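Local structure of TetR/AcrR family transcriptional regulator (Bradyrhizobium diazoefficiens, 6G8G) at residues R28-L33 and A70-A75; E95-F100 and K204-A209; D99-Y104 and N169-L174; Q148-A153 and M165-Q170. The protein probably represses transcription as a dimeric TetR-family DNA-binding regulator and binds the flavonoid genistein, which is likely to relieve that repression. All coordinates share one frame; numbering follows the deposited sequence.

Contact 1 of 4, residues R28-L33 and A70-A75; sequences RAAWQL and ASLIVA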
# COMPACT_ATOMS: atom_id res chain seq x y z
N ARG A 28 19.16 -2.71 -20.11
CA ARG A 28 19.84 -2.57 -18.82
C ARG A 28 20.35 -1.14 -18.63
O ARG A 28 20.34 -0.61 -17.53
CB ARG A 28 21.00 -3.55 -18.67
CG ARG A 28 20.57 -4.98 -18.48
CD ARG A 28 21.82 -5.85 -18.20
NE ARG A 28 22.69 -6.06 -19.37
CZ ARG A 28 22.44 -6.91 -20.37
NH1 ARG A 28 23.31 -7.04 -21.37
NH2 ARG A 28 21.31 -7.62 -20.41
N ALA A 29 20.76 -0.50 -19.71
CA ALA A 29 21.25 0.87 -19.59
C ALA A 29 20.12 1.85 -19.23
O ALA A 29 20.33 2.82 -18.49
CB ALA A 29 21.92 1.29 -20.88
N ALA A 30 18.95 1.59 -19.78
CA ALA A 30 17.81 2.45 -19.56
C ALA A 30 17.32 2.26 -18.16
O ALA A 30 16.94 3.20 -17.50
CB ALA A 30 16.71 2.13 -20.54
N TRP A 31 17.32 1.02 -17.71
CA TRP A 31 16.90 0.74 -16.34
C TRP A 31 17.78 1.56 -15.38
O TRP A 31 17.27 2.28 -14.53
CB TRP A 31 17.00 -0.77 -16.10
CG TRP A 31 16.67 -1.26 -14.78
CD1 TRP A 31 17.46 -2.02 -13.94
CD2 TRP A 31 15.44 -1.09 -14.14
NE1 TRP A 31 16.77 -2.31 -12.79
CE2 TRP A 31 15.52 -1.75 -12.89
CE3 TRP A 31 14.25 -0.42 -14.50
CZ2 TRP A 31 14.47 -1.77 -12.00
CZ3 TRP A 31 13.22 -0.44 -13.61
CH2 TRP A 31 13.33 -1.11 -12.37
N GLN A 32 19.09 1.47 -15.57
CA GLN A 32 20.03 2.18 -14.75
C GLN A 32 19.70 3.67 -14.68
O GLN A 32 19.64 4.26 -13.61
CB GLN A 32 21.43 1.99 -15.30
CG GLN A 32 22.54 2.65 -14.49
CD GLN A 32 22.71 2.12 -13.08
OE1 GLN A 32 23.54 1.25 -12.84
NE2 GLN A 32 21.98 2.71 -12.11
N LEU A 33 19.47 4.30 -15.83
CA LEU A 33 19.20 5.72 -15.83
C LEU A 33 17.86 6.09 -15.21
O LEU A 33 17.73 7.09 -14.51
CB LEU A 33 19.27 6.28 -17.25
CG LEU A 33 20.69 6.38 -17.82
CD1 LEU A 33 20.68 6.66 -19.31
CD2 LEU A 33 21.46 7.48 -17.10
N ALA A 70 7.84 0.40 -21.24
CA ALA A 70 6.86 -0.65 -21.33
C ALA A 70 7.52 -2.02 -21.46
O ALA A 70 7.09 -2.98 -20.80
CB ALA A 70 5.93 -0.40 -22.49
N SER A 71 8.58 -2.14 -22.26
CA SER A 71 9.31 -3.43 -22.32
C SER A 71 9.91 -3.81 -20.98
O SER A 71 9.94 -4.98 -20.61
CB SER A 71 10.43 -3.37 -23.33
OG SER A 71 9.95 -3.49 -24.65
N LEU A 72 10.43 -2.83 -20.26
CA LEU A 72 11.03 -3.10 -18.97
C LEU A 72 10.00 -3.60 -18.01
O LEU A 72 10.21 -4.60 -17.32
CB LEU A 72 11.61 -1.85 -18.39
CG LEU A 72 13.05 -1.59 -18.89
CD1 LEU A 72 13.51 -0.15 -18.75
CD2 LEU A 72 14.02 -2.52 -18.16
N ILE A 73 8.86 -2.91 -18.00
CA ILE A 73 7.74 -3.33 -17.18
C ILE A 73 7.28 -4.73 -17.49
O ILE A 73 7.19 -5.55 -16.59
CB ILE A 73 6.55 -2.40 -17.35
CG1 ILE A 73 6.82 -1.10 -16.64
CG2 ILE A 73 5.29 -3.01 -16.76
CD1 ILE A 73 5.84 -0.01 -17.00
N VAL A 74 6.96 -5.01 -18.74
CA VAL A 74 6.46 -6.33 -19.06
C VAL A 74 7.47 -7.40 -18.69
O VAL A 74 7.10 -8.46 -18.21
CB VAL A 74 6.12 -6.40 -20.55
CG1 VAL A 74 5.87 -7.82 -21.03
CG2 VAL A 74 4.92 -5.50 -20.83
N ALA A 75 8.74 -7.12 -18.88
CA ALA A 75 9.78 -8.10 -18.60
C ALA A 75 9.88 -8.40 -17.11
O ALA A 75 9.93 -9.56 -16.71
CB ALA A 75 11.12 -7.61 -19.12

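Contact 2 of 4, residues E95-F100 and K204-A209; sequences EALRDF and KFFLKA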
# COMPACT_ATOMS: atom_id res chain seq x y z
N GLU A 95 -2.70 -26.06 2.20
CA GLU A 95 -1.28 -26.04 1.88
C GLU A 95 -1.03 -25.32 0.59
O GLU A 95 -0.00 -24.70 0.40
CB GLU A 95 -0.69 -27.43 1.82
CG GLU A 95 -0.66 -28.10 3.18
CD GLU A 95 -1.82 -29.09 3.41
OE1 GLU A 95 -2.97 -28.83 2.97
OE2 GLU A 95 -1.57 -30.16 4.01
N ALA A 96 -1.99 -25.40 -0.32
CA ALA A 96 -1.84 -24.75 -1.59
C ALA A 96 -1.90 -23.23 -1.44
O ALA A 96 -1.07 -22.49 -1.99
CB ALA A 96 -2.90 -25.23 -2.54
N LEU A 97 -2.89 -22.77 -0.67
CA LEU A 97 -3.01 -21.36 -0.41
C LEU A 97 -1.84 -20.88 0.41
O LEU A 97 -1.33 -19.78 0.20
CB LEU A 97 -4.33 -21.08 0.32
CG LEU A 97 -5.57 -21.30 -0.53
CD1 LEU A 97 -6.83 -21.28 0.30
CD2 LEU A 97 -5.68 -20.27 -1.64
N ARG A 98 -1.45 -21.69 1.37
CA ARG A 98 -0.43 -21.29 2.29
C ARG A 98 0.82 -21.09 1.48
O ARG A 98 1.54 -20.11 1.66
CB ARG A 98 -0.27 -22.34 3.40
CG ARG A 98 0.81 -22.02 4.39
CD ARG A 98 0.94 -22.98 5.58
NE ARG A 98 -0.29 -23.09 6.35
CZ ARG A 98 -1.10 -24.14 6.37
NH1 ARG A 98 -0.81 -25.25 5.66
NH2 ARG A 98 -2.19 -24.08 7.11
N ASP A 99 1.04 -21.96 0.51
CA ASP A 99 2.26 -21.86 -0.30
C ASP A 99 2.22 -20.62 -1.23
O ASP A 99 3.20 -19.89 -1.38
CB ASP A 99 2.47 -23.16 -1.08
CG ASP A 99 3.73 -23.15 -1.95
OD1 ASP A 99 4.78 -22.63 -1.48
OD2 ASP A 99 3.67 -23.62 -3.11
N PHE A 100 1.06 -20.35 -1.79
CA PHE A 100 0.91 -19.21 -2.66
C PHE A 100 1.13 -17.93 -1.86
O PHE A 100 1.86 -17.03 -2.27
CB PHE A 100 -0.48 -19.23 -3.29
CG PHE A 100 -0.68 -18.19 -4.36
CD1 PHE A 100 -0.36 -18.48 -5.67
CD2 PHE A 100 -1.16 -16.94 -4.05
CE1 PHE A 100 -0.53 -17.53 -6.67
CE2 PHE A 100 -1.34 -16.00 -5.04
CZ PHE A 100 -1.02 -16.29 -6.36
N LYS A 204 -6.76 -18.43 7.96
CA LYS A 204 -7.75 -18.92 8.91
C LYS A 204 -9.02 -18.15 8.66
O LYS A 204 -10.12 -18.70 8.62
CB LYS A 204 -7.27 -18.71 10.34
CG LYS A 204 -7.72 -19.79 11.31
CD LYS A 204 -7.02 -19.71 12.66
CE LYS A 204 -5.87 -20.72 12.61
NZ LYS A 204 -5.09 -20.88 13.87
N PHE A 205 -8.87 -16.85 8.48
CA PHE A 205 -10.01 -15.96 8.33
C PHE A 205 -10.70 -16.16 7.00
O PHE A 205 -11.92 -16.22 6.90
CB PHE A 205 -9.51 -14.52 8.45
CG PHE A 205 -10.61 -13.50 8.59
CD1 PHE A 205 -11.27 -13.01 7.49
CD2 PHE A 205 -10.97 -13.02 9.84
CE1 PHE A 205 -12.28 -12.08 7.64
CE2 PHE A 205 -11.96 -12.07 10.00
CZ PHE A 205 -12.62 -11.60 8.89
N PHE A 206 -9.90 -16.22 5.95
CA PHE A 206 -10.41 -16.47 4.63
C PHE A 206 -11.25 -17.73 4.59
O PHE A 206 -12.32 -17.76 3.95
CB PHE A 206 -9.27 -16.63 3.67
CG PHE A 206 -9.72 -16.84 2.27
CD1 PHE A 206 -10.24 -15.79 1.56
CD2 PHE A 206 -9.65 -18.07 1.69
CE1 PHE A 206 -10.67 -15.97 0.28
CE2 PHE A 206 -10.09 -18.25 0.41
CZ PHE A 206 -10.60 -17.19 -0.30
N LEU A 207 -10.78 -18.77 5.27
CA LEU A 207 -11.51 -20.02 5.30
C LEU A 207 -12.77 -19.94 6.19
O LEU A 207 -13.79 -20.50 5.84
CB LEU A 207 -10.59 -21.17 5.75
CG LEU A 207 -9.40 -21.51 4.85
CD1 LEU A 207 -8.50 -22.57 5.45
CD2 LEU A 207 -9.88 -21.98 3.48
N LYS A 208 -12.70 -19.26 7.34
CA LYS A 208 -13.91 -19.00 8.14
C LYS A 208 -14.99 -18.41 7.24
O LYS A 208 -16.10 -18.87 7.25
CB LYS A 208 -13.66 -18.08 9.34
CG LYS A 208 -13.59 -18.78 10.69
CD LYS A 208 -13.07 -17.81 11.78
CE LYS A 208 -14.14 -16.82 12.28
NZ LYS A 208 -14.17 -16.45 13.74
N ALA A 209 -14.66 -17.47 6.39
CA ALA A 209 -15.68 -16.90 5.52
C ALA A 209 -16.11 -17.75 4.30
O ALA A 209 -17.20 -17.54 3.81
CB ALA A 209 -15.21 -15.55 5.02

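Contact 3 of 4, residues D99-Y104 and N169-L174; sequences DFARQY and NQFLSL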
# COMPACT_ATOMS: atom_id res chain seq x y z
N ASP A 99 1.04 -21.96 0.51
CA ASP A 99 2.26 -21.86 -0.30
C ASP A 99 2.22 -20.62 -1.23
O ASP A 99 3.20 -19.89 -1.38
CB ASP A 99 2.47 -23.16 -1.08
CG ASP A 99 3.73 -23.15 -1.95
OD1 ASP A 99 4.78 -22.63 -1.48
OD2 ASP A 99 3.67 -23.62 -3.11
N PHE A 100 1.06 -20.35 -1.79
CA PHE A 100 0.91 -19.21 -2.66
C PHE A 100 1.13 -17.93 -1.86
O PHE A 100 1.86 -17.03 -2.27
CB PHE A 100 -0.48 -19.23 -3.29
CG PHE A 100 -0.68 -18.19 -4.36
CD1 PHE A 100 -0.36 -18.48 -5.67
CD2 PHE A 100 -1.16 -16.94 -4.05
CE1 PHE A 100 -0.53 -17.53 -6.67
CE2 PHE A 100 -1.34 -16.00 -5.04
CZ PHE A 100 -1.02 -16.29 -6.36
N ALA A 101 0.50 -17.87 -0.69
CA ALA A 101 0.68 -16.75 0.18
C ALA A 101 2.15 -16.54 0.50
O ALA A 101 2.65 -15.43 0.42
CB ALA A 101 -0.10 -16.95 1.46
N ARG A 102 2.84 -17.61 0.86
CA ARG A 102 4.24 -17.46 1.23
C ARG A 102 5.04 -16.83 0.11
O ARG A 102 5.83 -15.96 0.35
CB ARG A 102 4.84 -18.80 1.65
CG ARG A 102 6.16 -18.68 2.39
CD ARG A 102 6.72 -20.04 2.84
NE ARG A 102 5.88 -20.77 3.81
CZ ARG A 102 5.02 -21.76 3.53
NH1 ARG A 102 4.84 -22.20 2.28
NH2 ARG A 102 4.33 -22.32 4.50
N GLN A 103 4.81 -17.24 -1.13
CA GLN A 103 5.62 -16.71 -2.23
C GLN A 103 5.23 -15.27 -2.49
O GLN A 103 6.08 -14.45 -2.79
CB GLN A 103 5.50 -17.55 -3.51
CG GLN A 103 6.02 -19.00 -3.41
CD GLN A 103 7.28 -19.17 -2.57
OE1 GLN A 103 7.29 -19.95 -1.60
NE2 GLN A 103 8.33 -18.43 -2.92
N TYR A 104 3.95 -14.96 -2.32
CA TYR A 104 3.43 -13.59 -2.49
C TYR A 104 4.08 -12.61 -1.54
O TYR A 104 4.53 -11.54 -1.94
CB TYR A 104 1.94 -13.61 -2.24
CG TYR A 104 1.25 -12.31 -2.38
CD1 TYR A 104 1.32 -11.61 -3.56
CD2 TYR A 104 0.51 -11.81 -1.36
CE1 TYR A 104 0.65 -10.40 -3.71
CE2 TYR A 104 -0.15 -10.59 -1.48
CZ TYR A 104 -0.10 -9.90 -2.67
OH TYR A 104 -0.72 -8.68 -2.77
N ASN A 169 -8.79 -11.27 -4.40
CA ASN A 169 -8.34 -10.00 -3.88
C ASN A 169 -8.51 -9.92 -2.36
O ASN A 169 -7.71 -9.32 -1.65
CB ASN A 169 -9.09 -8.89 -4.59
CG ASN A 169 -8.66 -7.52 -4.19
OD1 ASN A 169 -9.50 -6.78 -3.80
ND2 ASN A 169 -7.38 -7.17 -4.33
N GLN A 170 -9.54 -10.57 -1.86
CA GLN A 170 -9.78 -10.55 -0.45
C GLN A 170 -8.76 -11.38 0.27
O GLN A 170 -8.22 -10.96 1.29
CB GLN A 170 -11.18 -11.05 -0.17
CG GLN A 170 -12.20 -10.01 -0.57
CD GLN A 170 -13.61 -10.56 -0.70
OE1 GLN A 170 -13.82 -11.75 -0.98
NE2 GLN A 170 -14.59 -9.70 -0.49
N PHE A 171 -8.44 -12.52 -0.29
CA PHE A 171 -7.39 -13.37 0.29
C PHE A 171 -6.07 -12.62 0.39
O PHE A 171 -5.41 -12.64 1.42
CB PHE A 171 -7.20 -14.63 -0.54
CG PHE A 171 -6.10 -15.50 -0.05
CD1 PHE A 171 -6.31 -16.36 1.00
CD2 PHE A 171 -4.87 -15.47 -0.64
CE1 PHE A 171 -5.30 -17.17 1.46
CE2 PHE A 171 -3.84 -16.30 -0.19
CZ PHE A 171 -4.06 -17.14 0.86
N LEU A 172 -5.71 -11.94 -0.67
CA LEU A 172 -4.45 -11.23 -0.72
C LEU A 172 -4.46 -10.01 0.18
O LEU A 172 -3.50 -9.78 0.91
CB LEU A 172 -4.11 -10.86 -2.15
CG LEU A 172 -3.92 -12.07 -3.09
CD1 LEU A 172 -3.96 -11.64 -4.55
CD2 LEU A 172 -2.60 -12.76 -2.80
N SER A 173 -5.54 -9.26 0.21
CA SER A 173 -5.64 -8.18 1.19
C SER A 173 -5.50 -8.68 2.63
O SER A 173 -4.85 -8.04 3.42
CB SER A 173 -6.95 -7.45 1.04
OG SER A 173 -7.02 -6.94 -0.28
N LEU A 174 -6.06 -9.84 2.96
CA LEU A 174 -5.94 -10.36 4.30
C LEU A 174 -4.51 -10.71 4.68
O LEU A 174 -4.03 -10.35 5.73
CB LEU A 174 -6.80 -11.58 4.49
CG LEU A 174 -8.27 -11.22 4.50
CD1 LEU A 174 -9.11 -12.46 4.33
CD2 LEU A 174 -8.62 -10.50 5.80

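Contact 4 of 4, residues Q148-A153 and M165-Q170; sequences QFLEEA and MEAANQ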
# COMPACT_ATOMS: atom_id res chain seq x y z
N GLN A 148 -8.07 -18.16 -10.70
CA GLN A 148 -8.30 -19.40 -11.44
C GLN A 148 -8.19 -20.60 -10.52
O GLN A 148 -8.98 -21.53 -10.59
CB GLN A 148 -7.33 -19.53 -12.60
CG GLN A 148 -7.49 -18.41 -13.63
CD GLN A 148 -6.49 -18.51 -14.76
OE1 GLN A 148 -6.30 -19.58 -15.33
NE2 GLN A 148 -5.84 -17.40 -15.09
N PHE A 149 -7.25 -20.58 -9.60
CA PHE A 149 -7.23 -21.65 -8.60
C PHE A 149 -8.51 -21.67 -7.76
O PHE A 149 -9.03 -22.73 -7.43
CB PHE A 149 -6.03 -21.52 -7.68
CG PHE A 149 -6.07 -22.44 -6.53
CD1 PHE A 149 -5.86 -23.81 -6.69
CD2 PHE A 149 -6.37 -21.97 -5.26
CE1 PHE A 149 -5.89 -24.68 -5.59
CE2 PHE A 149 -6.41 -22.83 -4.16
CZ PHE A 149 -6.16 -24.18 -4.33
N LEU A 150 -9.01 -20.50 -7.36
CA LEU A 150 -10.19 -20.48 -6.53
C LEU A 150 -11.41 -21.00 -7.30
O LEU A 150 -12.29 -21.57 -6.69
CB LEU A 150 -10.45 -19.10 -5.93
CG LEU A 150 -9.36 -18.56 -4.98
CD1 LEU A 150 -9.76 -17.20 -4.42
CD2 LEU A 150 -9.05 -19.52 -3.84
N GLU A 151 -11.47 -20.82 -8.62
CA GLU A 151 -12.58 -21.40 -9.39
C GLU A 151 -12.60 -22.91 -9.28
O GLU A 151 -13.67 -23.50 -9.17
CB GLU A 151 -12.48 -21.08 -10.87
CG GLU A 151 -12.67 -19.62 -11.21
CD GLU A 151 -13.39 -19.42 -12.53
OE1 GLU A 151 -12.75 -18.89 -13.49
OE2 GLU A 151 -14.59 -19.82 -12.60
N GLU A 152 -11.41 -23.51 -9.32
CA GLU A 152 -11.29 -24.96 -9.21
C GLU A 152 -11.76 -25.42 -7.85
O GLU A 152 -12.51 -26.38 -7.75
CB GLU A 152 -9.84 -25.42 -9.37
CG GLU A 152 -9.21 -25.21 -10.73
CD GLU A 152 -10.12 -25.72 -11.85
OE1 GLU A 152 -10.34 -26.96 -12.02
OE2 GLU A 152 -10.66 -24.85 -12.56
N ALA A 153 -11.31 -24.74 -6.82
CA ALA A 153 -11.73 -25.06 -5.45
C ALA A 153 -13.25 -24.91 -5.27
O ALA A 153 -13.90 -25.74 -4.62
CB ALA A 153 -11.01 -24.19 -4.46
N MSE A 165 -12.39 -13.32 -8.62
CA MSE A 165 -11.45 -12.21 -8.50
C MSE A 165 -11.64 -11.46 -7.20
O MSE A 165 -10.69 -11.14 -6.52
CB MSE A 165 -11.58 -11.31 -9.71
CG MSE A 165 -10.92 -12.05 -10.86
SE MSE A 165 -10.50 -10.83 -12.35
CE MSE A 165 -9.25 -9.57 -11.53
N GLU A 166 -12.89 -11.20 -6.86
CA GLU A 166 -13.19 -10.58 -5.61
C GLU A 166 -12.58 -11.42 -4.51
O GLU A 166 -11.94 -10.90 -3.62
CB GLU A 166 -14.72 -10.44 -5.46
CG GLU A 166 -15.20 -9.76 -4.17
CD GLU A 166 -16.68 -9.39 -4.18
OE1 GLU A 166 -17.55 -10.32 -4.24
OE2 GLU A 166 -16.96 -8.17 -4.15
N ALA A 167 -12.76 -12.73 -4.57
CA ALA A 167 -12.27 -13.60 -3.49
C ALA A 167 -10.77 -13.64 -3.46
O ALA A 167 -10.17 -13.66 -2.40
CB ALA A 167 -12.82 -14.99 -3.63
N ALA A 168 -10.16 -13.66 -4.62
CA ALA A 168 -8.71 -13.66 -4.68
C ALA A 168 -8.19 -12.39 -4.04
O ALA A 168 -7.26 -12.41 -3.24
CB ALA A 168 -8.24 -13.76 -6.12
N ASN A 169 -8.79 -11.27 -4.40
CA ASN A 169 -8.34 -10.00 -3.88
C ASN A 169 -8.51 -9.92 -2.36
O ASN A 169 -7.71 -9.32 -1.65
CB ASN A 169 -9.09 -8.89 -4.59
CG ASN A 169 -8.66 -7.52 -4.19
OD1 ASN A 169 -9.50 -6.78 -3.80
ND2 ASN A 169 -7.38 -7.17 -4.33
N GLN A 170 -9.54 -10.57 -1.86
CA GLN A 170 -9.78 -10.55 -0.45
C GLN A 170 -8.76 -11.38 0.27
O GLN A 170 -8.22 -10.96 1.29
CB GLN A 170 -11.18 -11.05 -0.17
CG GLN A 170 -12.20 -10.01 -0.57
CD GLN A 170 -13.61 -10.56 -0.70
OE1 GLN A 170 -13.82 -11.75 -0.98
NE2 GLN A 170 -14.59 -9.70 -0.49

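Contact 1 of 4, residues R28-L33 and A70-A75
Trp-31 and Leu-72 are the closest CA pair, 7.5 Å apart, between segments 28-33 and 70-75, which lie on helices 23-37 and 65-82. Both helices belong to the N-terminal part of a TetR-type regulator. There the first helix packs on the helix-turn-helix, and helix 65-82 leads away toward the ligand-binding part. The contact is wholly apolar. Leu-72 carries one side of it alone. Its bond from CA to CB points at the other helix, and its two methyls spread over Ala-30 and Trp-31. CD1 faces the small Ala-30, whose CB lies 4.3 Å from Leu-72 CD1. The same Leu-72 CD1 comes 4.1 Å from the backbone N of Trp-31. The other methyl, Leu-72 CD2, rests 4.0 Å from Trp-31 CB. It meets the indole obliquely. In Leu-72, CG is anti to its own carbonyl carbon (chi1 -85°), and this points both methyls at helix 23-37.

Trp-31 behaves differently. With CG anti to the backbone N (chi1 178°), the indole runs on beyond Leu-72 and also meets Phe-116 and Ile-119 of helix 114-121. Ala-30 also touches Ile-47 of helix 44-51, so this short side chain sits between two neighbouring helices. Ile-27 and Phe-34, each one turn from the centre of the contact, extend the apolar cover of Leu-72. The ring atom of Trp-31 that comes close to this leucine is CE3, 4.2 Å from Leu-72 CD2.

Contact 2 of 4, residues E95-F100 and K204-A209
Leu-97 reaches from helix 93-109 to Phe-206 and Leu-207 on helix 192-210. Both helices are parts of the all-helical C-terminal domain of the TetR fold, where helix 192-210 also faces the second subunit. The backbones stay well apart. Leu-97 CA and Phe-206 CA, the nearest pair, are 10.2 Å from each other, and side-chain ends meet between them.

The apolar contacts come first. All of them use one methyl, Leu-97 CD1. It lies 4.5 Å from Phe-206 CE2 and meets that ring obliquely. It lies equally far, 4.5 Å, from Leu-207 CD2, so that the methyl sits against both neighbours at once. These are loose contacts of van der Waals type. Leu-97 has CG beside its backbone N (chi1 -69°), which sends the branch toward the other helix. Leu-97 also packs on Phe-149 and Leu-203, which add to its apolar surroundings.

Polar interactions lie beside this patch. Arg-98, the next residue, sends its NH2 to Glu-200 OE1 in a salt bridge, one of the links from helix 93-109 to an earlier turn of helix 192-210. On the same helix, Lys-208 NZ donates a hydrogen bond to Glu-160 O of the second subunit, and Phe-206 touches both Leu-97 and Phe-205 of the second subunit.

Backbone bonds hold each helix in shape. Asp-99 N lies 2.9 Å from Glu-95 O, and Lys-208 N lies 2.9 Å from Lys-204 O.

Contact 3 of 4, residues D99-Y104 and N169-L174
Asn-169 O is gripped twice by Ser-173, one turn further along helix 164-176. Ser-173 N gives the ordinary helical bond of 2.9 Å to Asn-169 O, and Ser-173 OG donates a second one of 2.8 Å to the same oxygen. The two donors arrive from opposite faces of the carbonyl plane. This ties the serine hydroxyl back to its own helix.

The two helices belong to the ligand-binding domain of the TetR fold. Their segments cross at -58°, with axes 11.1 Å apart. Leu-172 is the main bridge. Its CD2 methyl makes a CH-pi contact over one face of Tyr-104, 3.6 Å from the ring centroid and 16° off the normal. The same methyl lies at the edge of the Phe-100 ring, near its plane, 4.1 Å from Phe-100 CE2. One methyl therefore meets one ring by its face and another by its rim.

Tyr-104 has CG anti to the backbone N (chi1 -180°), and this lays the ring across Leu-172. Its OH is hydrogen-bonded to Arg-176 NH1, and its ring meets Phe-108 edge-to-face. Phe-108 lines the genistein pocket, and the Tyr-104 side chain is about 6 Å from the ligand. With an alanine at Tyr-104, Leu-172 CD2 would probably lose the face it rests on, and Arg-176 NH1 its hydroxyl partner.

Phe-171 closes the other flank of the contact. Its ring, also edge-to-face with Phe-206, meets Ala-101 obliquely, with Phe-171 CZ 4.0 Å from Ala-101 CB.

Contact 4 of 4, residues Q148-A153 and M165-Q170
Leu-150 pushes a single methyl onto the backbone between Ala-167 and Ala-168, and this is the tight part of the contact. Leu-150 CD1 comes 3.6 Å from Ala-168 N and 3.8 Å from Ala-167 C. The two alanine methyls also touch it: Leu-150 CD1 is 3.9 Å from Ala-167 CB and 4.1 Å from Ala-168 CB. The small size of both residues probably allows the leucine to reach the main chain. The CA atoms of Leu-150 and Ala-168 are 7.2 Å apart. Leu-150 has CG anti to its carbonyl carbon (chi1 -62°), which directs the branch across.

The two helices, 139-155 and 164-176, are successive helices of the all-helical C-terminal domain of the TetR fold. Leu-97, Leu-159 and Phe-161 add to the apolar cover of Leu-150.

Away from this leucine the contact is loose. Gln-148 and Glu-152 are exposed and take no part. Selenomethionine Met-165 turns away from segment 148-153 and packs instead on Ile-143 and Ala-147, earlier on helix 139-155. Glu-166 packs on Ala-201 and Gln-170 on Phe-205, both of the second subunit.

Contact 1 stands apart in the DNA-binding part, its centre 27 to 35 Å from the centres of the others and on the opposite side of the chain's centre. Contacts 2, 3 and 4 cluster in the ligand-binding domain. Contacts 2 and 3 share helix 93-109, and contacts 3 and 4 share helix 164-176. Contact 4 is nested within the loop that contact 2 closes. All four are buried and apolar across their segments. Contact 3 is the most aromatic and has a side chain, Tyr-104, about 6 Å from genistein. Contacts 1, 2 and 4 each turn on one leucine, in contact 4 against two alanines. All but contact 1 border the second subunit.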